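Local atomic coordinates of catechol 1,2-dioxygenase (Pseudomonas putida, PDB entry 2AZQ), a protein that probably catalyses the ferric-iron-dependent intradiol cleavage of catechol by O2, yielding cis,cis-muconate in the beta-ketoadipate pathway. Residues A[107-112]-A[161-166]; A[126-131]-A[156-161]; A[132-137]-A[188-193]; A[222-227]-A[286-291]. One frame throughout, in Å; residues are numbered along the deposited sequence.

In the fold
Contacts 1 and 4 each contain an iron ligand, Y163 and H223, which reach the ferric ion from a loop (161-166) in contact 1 and from strand 217-227 in contact 4. Contact 4 is buried, made wholly of aromatic and aliphatic side chains between that strand and the end of strand 281-289 with the next residue; contact 1 is partly buried, with leucine and valine methyls lying over aromatic rings. Contact 2 lies at the surface and is polar and slight, joining loops by a weak hydroxyl-carboxylate bond. It shares G161 with contact 1. Segment 132-137 of contact 3, held by regular backbone pairing, continues directly from 126-131 of contact 2; its strand neighbours strand 281-289 of contact 4.

Contact 1. Residues A[107-112]-A[161-166]; sequences GPLYVA and GTYSYF. With FE (Fe (III) ion), chain B.
At the ferric site of this intradiol dioxygenase, L109 and V111 of the loop 107-112 pack on three aromatic rings of the loop 161-166, among them that of the iron ligand Y163. L109 touches two of them. Its CB stands over the centre of the Y163 ring and its CD1 reaches the side of that ring formed by CD1 and CE1. The other methyl, CD2, sits over the face of F166, 4.0 Å from the ring centroid and 11° off the normal, a CH-pi contact. With CG anti to the carbonyl carbon (chi1 -42°) the branch point is set between the two rings, and one methyl goes to each. On its opposite face F166 carries CD2 of Y165, so the ring is sandwiched between leucine and tyrosine. Its CE1 comes within 3.5 Å of L109 O, whose hydrogen bond goes to R176. Both methyls of V111 lie on the same face of Y165: CG1 is 4.3 Å from the ring centroid and offset toward the rim, while CG2 is 3.6 Å from Y165 CG and also meets F166 CE1 at 3.9 Å. An alanine in place of L109 would strip away both methyls, and is likely to cost F166 its methyl contact on that face and leave the Y163 ring less restrained. Y163 OH binds the iron together with Y197, H221 and H223. Two tyrosines and two histidines around Fe(III) are the hallmark of the intradiol ring-cleavage dioxygenases.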
loop_
_atom_site.group_PDB
_atom_site.type_symbol
_atom_site.label_atom_id
_atom_site.label_comp_id
_atom_site.label_asym_id
_atom_site.label_seq_id
_atom_site.Cartn_x
_atom_site.Cartn_y
_atom_site.Cartn_z
ATOM N N GLY A 107 3.542 17.561 3.470
ATOM C CA GLY A 107 2.198 17.263 2.995
ATOM C C GLY A 107 2.297 16.560 1.640
ATOM O O GLY A 107 3.349 16.585 0.990
ATOM N N PRO A 108 1.211 15.946 1.163
ATOM C CA PRO A 108 1.227 15.235 -0.119
ATOM C C PRO A 108 0.791 16.002 -1.362
ATOM O O PRO A 108 0.796 15.421 -2.457
ATOM C CB PRO A 108 0.266 14.105 0.152
ATOM C CG PRO A 108 -0.869 14.903 0.824
ATOM C CD PRO A 108 -0.115 15.821 1.800
ATOM N N LEU A 109 0.433 17.283 -1.217
ATOM C CA LEU A 109 -0.091 18.086 -2.326
ATOM C C LEU A 109 0.746 19.164 -3.031
ATOM O O LEU A 109 0.186 20.151 -3.511
ATOM C CB LEU A 109 -1.394 18.718 -1.857
ATOM C CG LEU A 109 -2.261 17.741 -1.045
ATOM C CD1 LEU A 109 -3.279 18.527 -0.234
ATOM C CD2 LEU A 109 -2.914 16.727 -1.939
ATOM N N TYR A 110 2.056 18.990 -3.119
ATOM C CA TYR A 110 2.903 19.961 -3.809
ATOM C C TYR A 110 2.867 19.680 -5.309
ATOM O O TYR A 110 2.610 18.549 -5.706
ATOM C CB TYR A 110 4.345 19.819 -3.341
ATOM C CG TYR A 110 5.316 20.734 -4.051
ATOM C CD1 TYR A 110 5.346 22.108 -3.779
ATOM C CD2 TYR A 110 6.215 20.220 -4.982
ATOM C CE1 TYR A 110 6.273 22.949 -4.416
ATOM C CE2 TYR A 110 7.135 21.028 -5.625
ATOM C CZ TYR A 110 7.179 22.393 -5.339
ATOM O OH TYR A 110 8.189 23.165 -5.899
ATOM N N VAL A 111 3.121 20.704 -6.131
ATOM C CA VAL A 111 3.163 20.585 -7.599
ATOM C C VAL A 111 4.299 21.468 -8.146
ATOM O O VAL A 111 4.303 22.697 -7.967
ATOM C CB VAL A 111 1.868 21.048 -8.290
ATOM C CG1 VAL A 111 1.997 20.769 -9.782
ATOM C CG2 VAL A 111 0.638 20.368 -7.683
ATOM N N ALA A 112 5.252 20.849 -8.831
ATOM C CA ALA A 112 6.416 21.561 -9.349
ATOM C C ALA A 112 6.172 22.583 -10.444
ATOM O O ALA A 112 5.140 22.582 -11.098
ATOM C CB ALA A 112 7.443 20.555 -9.816
ATOM N N GLY A 161 -11.524 24.958 0.416
ATOM C CA GLY A 161 -10.559 24.126 1.095
ATOM C C GLY A 161 -9.928 23.035 0.244
ATOM O O GLY A 161 -9.728 21.931 0.738
ATOM N N THR A 162 -9.625 23.321 -1.019
ATOM C CA THR A 162 -8.971 22.311 -1.845
ATOM C C THR A 162 -7.782 22.948 -2.525
ATOM O O THR A 162 -7.656 24.171 -2.529
ATOM C CB THR A 162 -9.884 21.698 -2.954
ATOM O OG1 THR A 162 -10.100 22.652 -3.994
ATOM C CG2 THR A 162 -11.211 21.262 -2.379
ATOM N N TYR A 163 -6.890 22.119 -3.068
ATOM C CA TYR A 163 -5.713 22.648 -3.755
ATOM C C TYR A 163 -5.872 22.510 -5.248
ATOM O O TYR A 163 -6.522 21.582 -5.726
ATOM C CB TYR A 163 -4.436 21.929 -3.330
ATOM C CG TYR A 163 -4.031 22.113 -1.880
ATOM C CD1 TYR A 163 -4.705 21.447 -0.866
ATOM C CD2 TYR A 163 -2.914 22.882 -1.537
ATOM C CE1 TYR A 163 -4.272 21.523 0.458
ATOM C CE2 TYR A 163 -2.470 22.968 -0.221
ATOM C CZ TYR A 163 -3.153 22.274 0.776
ATOM O OH TYR A 163 -2.699 22.273 2.075
ATOM N N SER A 164 -5.309 23.442 -6.000
ATOM C CA SER A 164 -5.418 23.332 -7.447
ATOM C C SER A 164 -4.635 22.091 -7.877
ATOM O O SER A 164 -3.927 21.457 -7.071
ATOM C CB SER A 164 -4.830 24.549 -8.135
ATOM O OG SER A 164 -3.430 24.595 -7.958
ATOM N N TYR A 165 -4.764 21.750 -9.149
ATOM C CA TYR A 165 -4.091 20.597 -9.693
ATOM C C TYR A 165 -4.778 19.282 -9.315
ATOM O O TYR A 165 -5.026 18.438 -10.186
ATOM C CB TYR A 165 -2.644 20.544 -9.234
ATOM C CG TYR A 165 -1.939 19.495 -9.975
ATOM C CD1 TYR A 165 -1.520 19.729 -11.272
ATOM C CD2 TYR A 165 -1.878 18.197 -9.476
ATOM C CE1 TYR A 165 -1.078 18.702 -12.074
ATOM C CE2 TYR A 165 -1.437 17.151 -10.265
ATOM C CZ TYR A 165 -1.048 17.416 -11.569
ATOM O OH TYR A 165 -0.671 16.389 -12.393
ATOM N N PHE A 166 -5.076 19.069 -8.035
ATOM C CA PHE A 166 -5.741 17.824 -7.682
ATOM C C PHE A 166 -7.200 18.086 -7.847
ATOM O O PHE A 166 -7.976 17.171 -8.119
ATOM C CB PHE A 166 -5.424 17.399 -6.263
ATOM C CG PHE A 166 -3.982 17.244 -6.029
ATOM C CD1 PHE A 166 -3.212 18.331 -5.637
ATOM C CD2 PHE A 166 -3.349 16.039 -6.327
ATOM C CE1 PHE A 166 -1.825 18.225 -5.552
ATOM C CE2 PHE A 166 -1.979 15.918 -6.249
ATOM C CZ PHE A 166 -1.213 17.015 -5.862
HETATM FE FE FE B . -1.882 21.365 3.142
#

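Contact 2. Residues A[126-131]-A[156-161]; sequences GTDPGV and HANTQG
The loop 126-131 passes closest to the segment 156-161 at G130 and T159, with CA atoms 6.2 Å apart, just where the second segment folds into a type I beta turn from N158 to G161, closed by G161 N to N158 O at 2.8 Å. T159, at the second position of that turn, shares the contact with D128; its two branches go to different partners. OG1, set between its own backbone N and carbonyl carbon (chi1 68°), donates to D128 OD1 at 3.2 Å, a weak bond. CG2 rests on the backbone of G130, 3.7 Å from its CA; a side chain on G130 would run into this methyl. The D128 and T159 side chains run alongside each other, pointing opposite ways, and P129 CD flanks the same hydroxyl at 4.0 Å. The second carboxylate oxygen, D128 OD2, lies 3.9 Å from N158 CB, the carboxylate and the amide standing almost perpendicular at 89°. The amide itself serves its own loop: N158 OD1 accepts a hydrogen bond from T162 N and a weak one from Q160 N, thereby holding the turn. Further back, H156 ND1 donates to A157 O, close to the plane of the imidazole, and H156 NE2 pairs with S191 OG of strand 186-192. That ties the base of the loop to the sheet. Since a single weak bond and a methyl contact join the two loops at a partly solvent-exposed edge, their conformation probably owes more to the bonds within the turn and to the sheet than to each other.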
loop_
_atom_site.group_PDB
_atom_site.type_symbol
_atom_site.label_atom_id
_atom_site.label_comp_id
_atom_site.label_asym_id
_atom_site.label_seq_id
_atom_site.Cartn_x
_atom_site.Cartn_y
_atom_site.Cartn_z
ATOM N N GLY A 126 -9.152 35.169 -9.017
ATOM C CA GLY A 126 -10.310 36.044 -8.896
ATOM C C GLY A 126 -11.635 35.364 -9.125
ATOM O O GLY A 126 -12.554 35.930 -9.700
ATOM N N THR A 127 -11.728 34.142 -8.637
ATOM C CA THR A 127 -12.905 33.306 -8.767
ATOM C C THR A 127 -13.801 33.223 -7.550
ATOM O O THR A 127 -15.018 33.122 -7.695
ATOM C CB THR A 127 -12.480 31.882 -9.074
ATOM O OG1 THR A 127 -11.932 31.829 -10.383
ATOM C CG2 THR A 127 -13.638 30.946 -8.976
ATOM N N ASP A 128 -13.190 33.239 -6.363
ATOM C CA ASP A 128 -13.872 33.084 -5.063
ATOM C C ASP A 128 -14.507 34.354 -4.374
ATOM O O ASP A 128 -14.332 35.484 -4.862
ATOM C CB ASP A 128 -12.853 32.434 -4.087
ATOM C CG ASP A 128 -12.475 30.972 -4.446
ATOM O OD1 ASP A 128 -13.330 30.088 -4.271
ATOM O OD2 ASP A 128 -11.324 30.688 -4.870
ATOM N N PRO A 129 -15.333 34.148 -3.281
ATOM C CA PRO A 129 -16.033 35.128 -2.421
ATOM C C PRO A 129 -15.235 34.987 -1.090
ATOM O O PRO A 129 -15.783 34.727 -0.001
ATOM C CB PRO A 129 -17.427 34.522 -2.289
ATOM C CG PRO A 129 -17.049 33.112 -1.917
ATOM C CD PRO A 129 -15.823 32.797 -2.894
ATOM N N GLY A 130 -13.920 35.099 -1.218
ATOM C CA GLY A 130 -13.088 34.960 -0.061
ATOM C C GLY A 130 -12.714 36.304 0.493
ATOM O O GLY A 130 -13.215 37.346 0.074
ATOM N N VAL A 131 -11.825 36.238 1.469
ATOM C CA VAL A 131 -11.272 37.375 2.156
ATOM C C VAL A 131 -9.895 37.511 1.522
ATOM O O VAL A 131 -9.132 36.555 1.526
ATOM C CB VAL A 131 -11.145 37.051 3.670
ATOM C CG1 VAL A 131 -10.328 38.121 4.408
ATOM C CG2 VAL A 131 -12.521 36.915 4.256
ATOM N N HIS A 156 -1.413 26.822 -1.189
ATOM C CA HIS A 156 -2.435 26.698 -0.150
ATOM C C HIS A 156 -3.805 26.467 -0.750
ATOM O O HIS A 156 -4.010 26.703 -1.954
ATOM C CB HIS A 156 -2.443 27.923 0.789
ATOM C CG HIS A 156 -3.001 29.188 0.190
ATOM N ND1 HIS A 156 -4.351 29.397 -0.002
ATOM C CD2 HIS A 156 -2.390 30.337 -0.195
ATOM C CE1 HIS A 156 -4.549 30.615 -0.477
ATOM N NE2 HIS A 156 -3.376 31.207 -0.605
ATOM N N ALA A 157 -4.726 25.977 0.081
ATOM C CA ALA A 157 -6.079 25.688 -0.360
ATOM C C ALA A 157 -6.878 26.961 -0.596
ATOM O O ALA A 157 -6.499 28.041 -0.163
ATOM C CB ALA A 157 -6.782 24.828 0.652
ATOM N N ASN A 158 -7.986 26.812 -1.309
ATOM C CA ASN A 158 -8.866 27.917 -1.599
ATOM C C ASN A 158 -9.999 27.948 -0.540
ATOM O O ASN A 158 -9.932 27.217 0.462
ATOM C CB ASN A 158 -9.398 27.776 -3.027
ATOM C CG ASN A 158 -10.335 26.595 -3.209
ATOM O OD1 ASN A 158 -10.509 25.765 -2.323
ATOM N ND2 ASN A 158 -10.941 26.522 -4.379
ATOM N N THR A 159 -11.027 28.778 -0.731
ATOM C CA THR A 159 -12.086 28.848 0.274
ATOM C C THR A 159 -12.910 27.557 0.395
ATOM O O THR A 159 -13.499 27.324 1.437
ATOM C CB THR A 159 -13.023 30.050 0.049
ATOM O OG1 THR A 159 -13.773 29.850 -1.148
ATOM C CG2 THR A 159 -12.236 31.322 -0.082
ATOM N N GLN A 160 -12.962 26.718 -0.639
ATOM C CA GLN A 160 -13.695 25.445 -0.527
ATOM C C GLN A 160 -12.744 24.485 0.198
ATOM O O GLN A 160 -13.091 23.330 0.525
ATOM C CB GLN A 160 -13.994 24.818 -1.885
ATOM C CG GLN A 160 -14.976 25.516 -2.779
ATOM C CD GLN A 160 -14.690 25.165 -4.245
ATOM O OE1 GLN A 160 -14.628 23.968 -4.615
ATOM N NE2 GLN A 160 -14.487 26.204 -5.084
ATOM N N GLY A 161 -11.524 24.958 0.416
ATOM C CA GLY A 161 -10.559 24.126 1.095
ATOM C C GLY A 161 -9.928 23.035 0.244
ATOM O O GLY A 161 -9.728 21.931 0.738
#

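Contact 3. Residues A[132-137]-A[188-193]; sequences VMFLQG and RARSIV
M133 pairs with S191 and L135 with A189 as the hydrogen-bonded pairs of an antiparallel arrangement, strand 132-140 against strand 186-192, in the beta-sandwich of the dioxygenase domain. Four backbone bonds join them: M133 N to S191 O (2.9 Å), S191 N to M133 O, L135 N to A189 O and A189 N to L135 O. V132, F134 and Q136 form non-hydrogen-bonded pairs with I192, R190 and R188. On the face bearing F134, its ring meets two arginines: R188 NH2 lies at the ring edge, 3.5 Å from CD2, and the aliphatic CG of R190 is 3.6 Å from CE2. The R188 guanidinium is turned 53° from the ring, so it does not stack. Its chain, bent at chi2 and chi3, folds back over the strand, which lets NH1 donate weakly to A189 O and brings CD to Q136 OE1 at 3.3 Å. On the face bearing L135, its CB packs on A189 CB at 3.8 Å. Farther out, F281 meets F134 edge-to-face, E120 forms a long, weak ion pair with R188, and strand 281-289 pairs with the other edge of strand 132-140. Where the second strand ends, the M133 chain bends at chi3 and sets its methyl, CE, 3.7 Å from V193 CG2.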
loop_
_atom_site.group_PDB
_atom_site.type_symbol
_atom_site.label_atom_id
_atom_site.label_comp_id
_atom_site.label_asym_id
_atom_site.label_seq_id
_atom_site.Cartn_x
_atom_site.Cartn_y
_atom_site.Cartn_z
ATOM N N VAL A 132 -9.601 38.669 0.930
ATOM C CA VAL A 132 -8.286 38.904 0.343
ATOM C C VAL A 132 -7.333 38.798 1.520
ATOM O O VAL A 132 -7.664 39.221 2.636
ATOM C CB VAL A 132 -8.153 40.337 -0.253
ATOM C CG1 VAL A 132 -6.697 40.650 -0.591
ATOM C CG2 VAL A 132 -9.003 40.457 -1.494
ATOM N N MET A 133 -6.173 38.209 1.282
ATOM C CA MET A 133 -5.169 38.069 2.316
ATOM C C MET A 133 -3.899 38.674 1.787
ATOM O O MET A 133 -3.506 38.362 0.663
ATOM C CB MET A 133 -4.892 36.608 2.610
ATOM C CG MET A 133 -3.633 36.401 3.450
ATOM S SD MET A 133 -3.092 34.685 3.462
ATOM C CE MET A 133 -4.498 33.916 4.076
ATOM N N PHE A 134 -3.273 39.555 2.565
ATOM C CA PHE A 134 -2.013 40.143 2.141
ATOM C C PHE A 134 -0.956 39.476 2.953
ATOM O O PHE A 134 -0.955 39.565 4.185
ATOM C CB PHE A 134 -1.977 41.652 2.340
ATOM C CG PHE A 134 -2.785 42.387 1.338
ATOM C CD1 PHE A 134 -4.111 42.699 1.585
ATOM C CD2 PHE A 134 -2.255 42.651 0.078
ATOM C CE1 PHE A 134 -4.899 43.256 0.594
ATOM C CE2 PHE A 134 -3.022 43.201 -0.918
ATOM C CZ PHE A 134 -4.355 43.508 -0.664
ATOM N N LEU A 135 -0.055 38.813 2.239
ATOM C CA LEU A 135 1.026 38.043 2.826
ATOM C C LEU A 135 2.379 38.684 2.566
ATOM O O LEU A 135 2.734 38.916 1.412
ATOM C CB LEU A 135 0.958 36.655 2.200
ATOM C CG LEU A 135 1.640 35.445 2.812
ATOM C CD1 LEU A 135 1.455 35.421 4.334
ATOM C CD2 LEU A 135 0.993 34.218 2.183
ATOM N N GLN A 136 3.130 39.004 3.616
ATOM C CA GLN A 136 4.458 39.601 3.406
ATOM C C GLN A 136 5.451 39.340 4.518
ATOM O O GLN A 136 5.073 39.121 5.666
ATOM C CB GLN A 136 4.378 41.109 3.189
ATOM C CG GLN A 136 4.084 41.917 4.418
ATOM C CD GLN A 136 4.107 43.408 4.124
ATOM O OE1 GLN A 136 3.604 43.846 3.080
ATOM N NE2 GLN A 136 4.662 44.203 5.053
ATOM N N GLY A 137 6.726 39.365 4.161
ATOM C CA GLY A 137 7.778 39.121 5.127
ATOM C C GLY A 137 9.139 39.069 4.461
ATOM O O GLY A 137 9.255 39.292 3.264
ATOM N N ARG A 188 6.129 39.669 -1.233
ATOM C CA ARG A 188 4.788 40.263 -1.067
ATOM C C ARG A 188 3.778 39.374 -1.810
ATOM O O ARG A 188 3.989 39.045 -2.971
ATOM C CB ARG A 188 4.773 41.669 -1.689
ATOM C CG ARG A 188 4.859 42.879 -0.746
ATOM C CD ARG A 188 3.484 43.189 -0.133
ATOM N NE ARG A 188 2.412 43.132 -1.136
ATOM C CZ ARG A 188 1.400 42.255 -1.108
ATOM N NH1 ARG A 188 1.316 41.358 -0.122
ATOM N NH2 ARG A 188 0.485 42.251 -2.083
ATOM N N ALA A 189 2.684 38.980 -1.170
ATOM C CA ALA A 189 1.712 38.135 -1.872
ATOM C C ALA A 189 0.245 38.506 -1.640
ATOM O O ALA A 189 -0.246 38.442 -0.524
ATOM C CB ALA A 189 1.943 36.678 -1.507
ATOM N N ARG A 190 -0.445 38.898 -2.703
ATOM C CA ARG A 190 -1.868 39.253 -2.634
ATOM C C ARG A 190 -2.618 37.948 -2.928
ATOM O O ARG A 190 -2.447 37.353 -3.989
ATOM C CB ARG A 190 -2.177 40.346 -3.691
ATOM C CG ARG A 190 -3.596 40.982 -3.675
ATOM C CD ARG A 190 -4.656 40.039 -4.224
ATOM N NE ARG A 190 -6.031 40.560 -4.186
ATOM C CZ ARG A 190 -6.465 41.652 -4.815
ATOM N NH1 ARG A 190 -5.635 42.376 -5.549
ATOM N NH2 ARG A 190 -7.748 41.985 -4.749
ATOM N N SER A 191 -3.429 37.480 -1.991
ATOM C CA SER A 191 -4.122 36.219 -2.224
ATOM C C SER A 191 -5.481 36.138 -1.494
ATOM O O SER A 191 -6.230 37.130 -1.458
ATOM C CB SER A 191 -3.180 35.072 -1.818
ATOM O OG SER A 191 -3.695 33.791 -2.131
ATOM N N ILE A 192 -5.821 34.959 -0.966
ATOM C CA ILE A 192 -7.064 34.788 -0.214
ATOM C C ILE A 192 -6.902 33.854 0.983
ATOM O O ILE A 192 -6.132 32.893 0.953
ATOM C CB ILE A 192 -8.227 34.249 -1.083
ATOM C CG1 ILE A 192 -7.947 32.813 -1.533
ATOM C CG2 ILE A 192 -8.451 35.165 -2.283
ATOM C CD1 ILE A 192 -9.110 32.175 -2.217
ATOM N N VAL A 193 -7.618 34.146 2.054
ATOM C CA VAL A 193 -7.530 33.311 3.243
ATOM C C VAL A 193 -7.964 31.897 2.886
ATOM O O VAL A 193 -9.069 31.696 2.426
ATOM C CB VAL A 193 -8.410 33.889 4.368
ATOM C CG1 VAL A 193 -8.441 32.942 5.513
ATOM C CG2 VAL A 193 -7.860 35.245 4.798
#

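Contact 4. Residues A[222-227]-A[286-291]; sequences VHFFIS and FDFRLQ. With FE (Fe (III) ion), chain B.
F224 and I226 face F288 and L290 through apolar side chains alone. The aromatic interaction is an edge-to-face pair: F288 presents its edge to the face of F224, with CZ over the ring centre and about equally far from the ring atoms, 3.7 Å from F224 CE2. The centroids are 4.6 Å apart and the planes 52° from each other. F224 holds its CG anti to the carbonyl carbon (chi1 -64°), a setting that sends the ring across to the other segment. Aliphatic packing follows one step along: I226 CG2 meets L290 CD2 at 3.8 Å. The other branch of I226 lays CD1 over the face of F288, although the modelled spacing there is doubtful; CD2 of F286 lies on the opposite face. The CA atoms of S227 and L290 are 8.0 Å apart and those of I226 and F288 8.1 Å, and strand 217-227 meets the end of strand 281-289 and the residue just after it through side chains, as in the packed interior of the beta-sandwich of intradiol dioxygenases. A serine in place of F224 would probably leave the F288 edge without its aromatic partner and its ring less restrained. Metal coordination occupies the other side of the first strand. H223, beside F224 in sequence, turns the opposite way and binds the ferric ion through NE2 at 2.0 Å. Y163, Y197 and H221 complete the site, and W155 stacks on the H223 imidazole.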
loop_
_atom_site.group_PDB
_atom_site.type_symbol
_atom_site.label_atom_id
_atom_site.label_comp_id
_atom_site.label_asym_id
_atom_site.label_seq_id
_atom_site.Cartn_x
_atom_site.Cartn_y
_atom_site.Cartn_z
ATOM N N VAL A 222 -0.527 27.621 5.207
ATOM C CA VAL A 222 0.084 27.967 3.934
ATOM C C VAL A 222 1.401 27.229 3.902
ATOM O O VAL A 222 2.190 27.333 4.819
ATOM C CB VAL A 222 0.339 29.524 3.793
ATOM C CG1 VAL A 222 0.739 29.854 2.400
ATOM C CG2 VAL A 222 -0.883 30.293 4.165
ATOM N N HIS A 223 1.646 26.443 2.870
ATOM C CA HIS A 223 2.921 25.676 2.775
ATOM C C HIS A 223 4.116 26.461 2.181
ATOM O O HIS A 223 3.958 27.269 1.260
ATOM C CB HIS A 223 2.691 24.450 1.876
ATOM C CG HIS A 223 1.646 23.495 2.362
ATOM N ND1 HIS A 223 1.898 22.503 3.286
ATOM C CD2 HIS A 223 0.336 23.385 2.042
ATOM C CE1 HIS A 223 0.785 21.827 3.514
ATOM N NE2 HIS A 223 -0.177 22.344 2.771
ATOM N N PHE A 224 5.304 26.237 2.726
ATOM C CA PHE A 224 6.483 26.899 2.178
ATOM C C PHE A 224 7.679 26.023 1.947
ATOM O O PHE A 224 7.989 25.126 2.739
ATOM C CB PHE A 224 7.000 28.051 3.048
ATOM C CG PHE A 224 6.055 29.184 3.186
ATOM C CD1 PHE A 224 5.066 29.160 4.156
ATOM C CD2 PHE A 224 6.165 30.296 2.352
ATOM C CE1 PHE A 224 4.205 30.227 4.309
ATOM C CE2 PHE A 224 5.310 31.363 2.494
ATOM C CZ PHE A 224 4.325 31.333 3.482
ATOM N N PHE A 225 8.346 26.307 0.837
ATOM C CA PHE A 225 9.605 25.666 0.453
ATOM C C PHE A 225 10.457 26.934 0.345
ATOM O O PHE A 225 10.136 27.827 -0.440
ATOM C CB PHE A 225 9.503 25.002 -0.916
ATOM C CG PHE A 225 9.232 23.543 -0.870
ATOM C CD1 PHE A 225 8.896 22.858 -2.034
ATOM C CD2 PHE A 225 9.323 22.838 0.308
ATOM C CE1 PHE A 225 8.646 21.479 -2.022
ATOM C CE2 PHE A 225 9.071 21.455 0.320
ATOM C CZ PHE A 225 8.733 20.783 -0.849
ATOM N N ILE A 226 11.488 27.041 1.168
ATOM C CA ILE A 226 12.326 28.228 1.153
ATOM C C ILE A 226 13.776 27.799 1.000
ATOM O O ILE A 226 14.280 26.919 1.707
ATOM C CB ILE A 226 12.063 29.086 2.418
ATOM C CG1 ILE A 226 10.554 29.393 2.459
ATOM C CG2 ILE A 226 12.854 30.399 2.364
ATOM C CD1 ILE A 226 10.101 30.589 3.240
ATOM N N SER A 227 14.443 28.416 0.041
ATOM C CA SER A 227 15.796 28.036 -0.243
ATOM C C SER A 227 16.528 29.189 -0.879
ATOM O O SER A 227 15.925 30.016 -1.528
ATOM C CB SER A 227 15.775 26.792 -1.143
ATOM O OG SER A 227 14.924 26.976 -2.264
ATOM N N PHE A 286 5.153 37.386 8.118
ATOM C CA PHE A 286 5.917 36.315 8.708
ATOM C C PHE A 286 7.254 36.233 7.963
ATOM O O PHE A 286 7.281 36.280 6.726
ATOM C CB PHE A 286 5.121 35.012 8.565
ATOM C CG PHE A 286 5.624 33.901 9.403
ATOM C CD1 PHE A 286 4.978 33.566 10.583
ATOM C CD2 PHE A 286 6.763 33.183 9.023
ATOM C CE1 PHE A 286 5.463 32.518 11.391
ATOM C CE2 PHE A 286 7.260 32.133 9.826
ATOM C CZ PHE A 286 6.607 31.803 11.012
ATOM N N ASP A 287 8.341 36.134 8.736
ATOM C CA ASP A 287 9.703 36.039 8.207
ATOM C C ASP A 287 10.310 34.668 8.449
ATOM O O ASP A 287 10.064 34.007 9.467
ATOM C CB ASP A 287 10.638 37.043 8.873
ATOM C CG ASP A 287 10.142 38.456 8.780
ATOM O OD1 ASP A 287 9.961 38.957 7.652
ATOM O OD2 ASP A 287 9.946 39.064 9.852
ATOM N N PHE A 288 11.149 34.255 7.517
ATOM C CA PHE A 288 11.804 32.971 7.648
ATOM C C PHE A 288 13.260 33.280 7.809
ATOM O O PHE A 288 13.783 34.172 7.144
ATOM C CB PHE A 288 11.553 32.132 6.408
ATOM C CG PHE A 288 10.111 32.025 6.059
ATOM C CD1 PHE A 288 9.476 33.056 5.371
ATOM C CD2 PHE A 288 9.367 30.902 6.454
ATOM C CE1 PHE A 288 8.115 32.967 5.075
ATOM C CE2 PHE A 288 7.999 30.806 6.163
ATOM C CZ PHE A 288 7.370 31.834 5.472
ATOM N N ARG A 289 13.887 32.572 8.738
ATOM C CA ARG A 289 15.295 32.745 9.032
ATOM C C ARG A 289 15.931 31.409 8.657
ATOM O O ARG A 289 15.540 30.372 9.195
ATOM C CB ARG A 289 15.453 33.046 10.525
ATOM C CG ARG A 289 16.875 33.335 10.932
ATOM C CD ARG A 289 16.998 33.804 12.338
ATOM N NE ARG A 289 18.355 34.302 12.498
ATOM C CZ ARG A 289 18.852 34.877 13.598
ATOM N NH1 ARG A 289 18.098 35.043 14.690
ATOM N NH2 ARG A 289 20.116 35.310 13.599
ATOM N N LEU A 290 16.881 31.423 7.723
ATOM C CA LEU A 290 17.524 30.181 7.275
ATOM C C LEU A 290 18.861 29.906 7.946
ATOM O O LEU A 290 19.385 30.721 8.695
ATOM C CB LEU A 290 17.743 30.179 5.754
ATOM C CG LEU A 290 16.574 30.424 4.795
ATOM C CD1 LEU A 290 17.095 30.456 3.384
ATOM C CD2 LEU A 290 15.522 29.344 4.922
ATOM N N GLN A 291 19.402 28.733 7.652
ATOM C CA GLN A 291 20.670 28.300 8.196
ATOM C C GLN A 291 21.730 28.255 7.126
ATOM O O GLN A 291 21.428 28.060 5.937
ATOM C CB GLN A 291 20.532 26.906 8.776
ATOM C CG GLN A 291 19.656 26.812 10.009
ATOM C CD GLN A 291 19.524 25.377 10.502
ATOM O OE1 GLN A 291 20.487 24.618 10.485
ATOM N NE2 GLN A 291 18.336 25.009 10.952
HETATM FE FE FE B . -1.882 21.365 3.142
#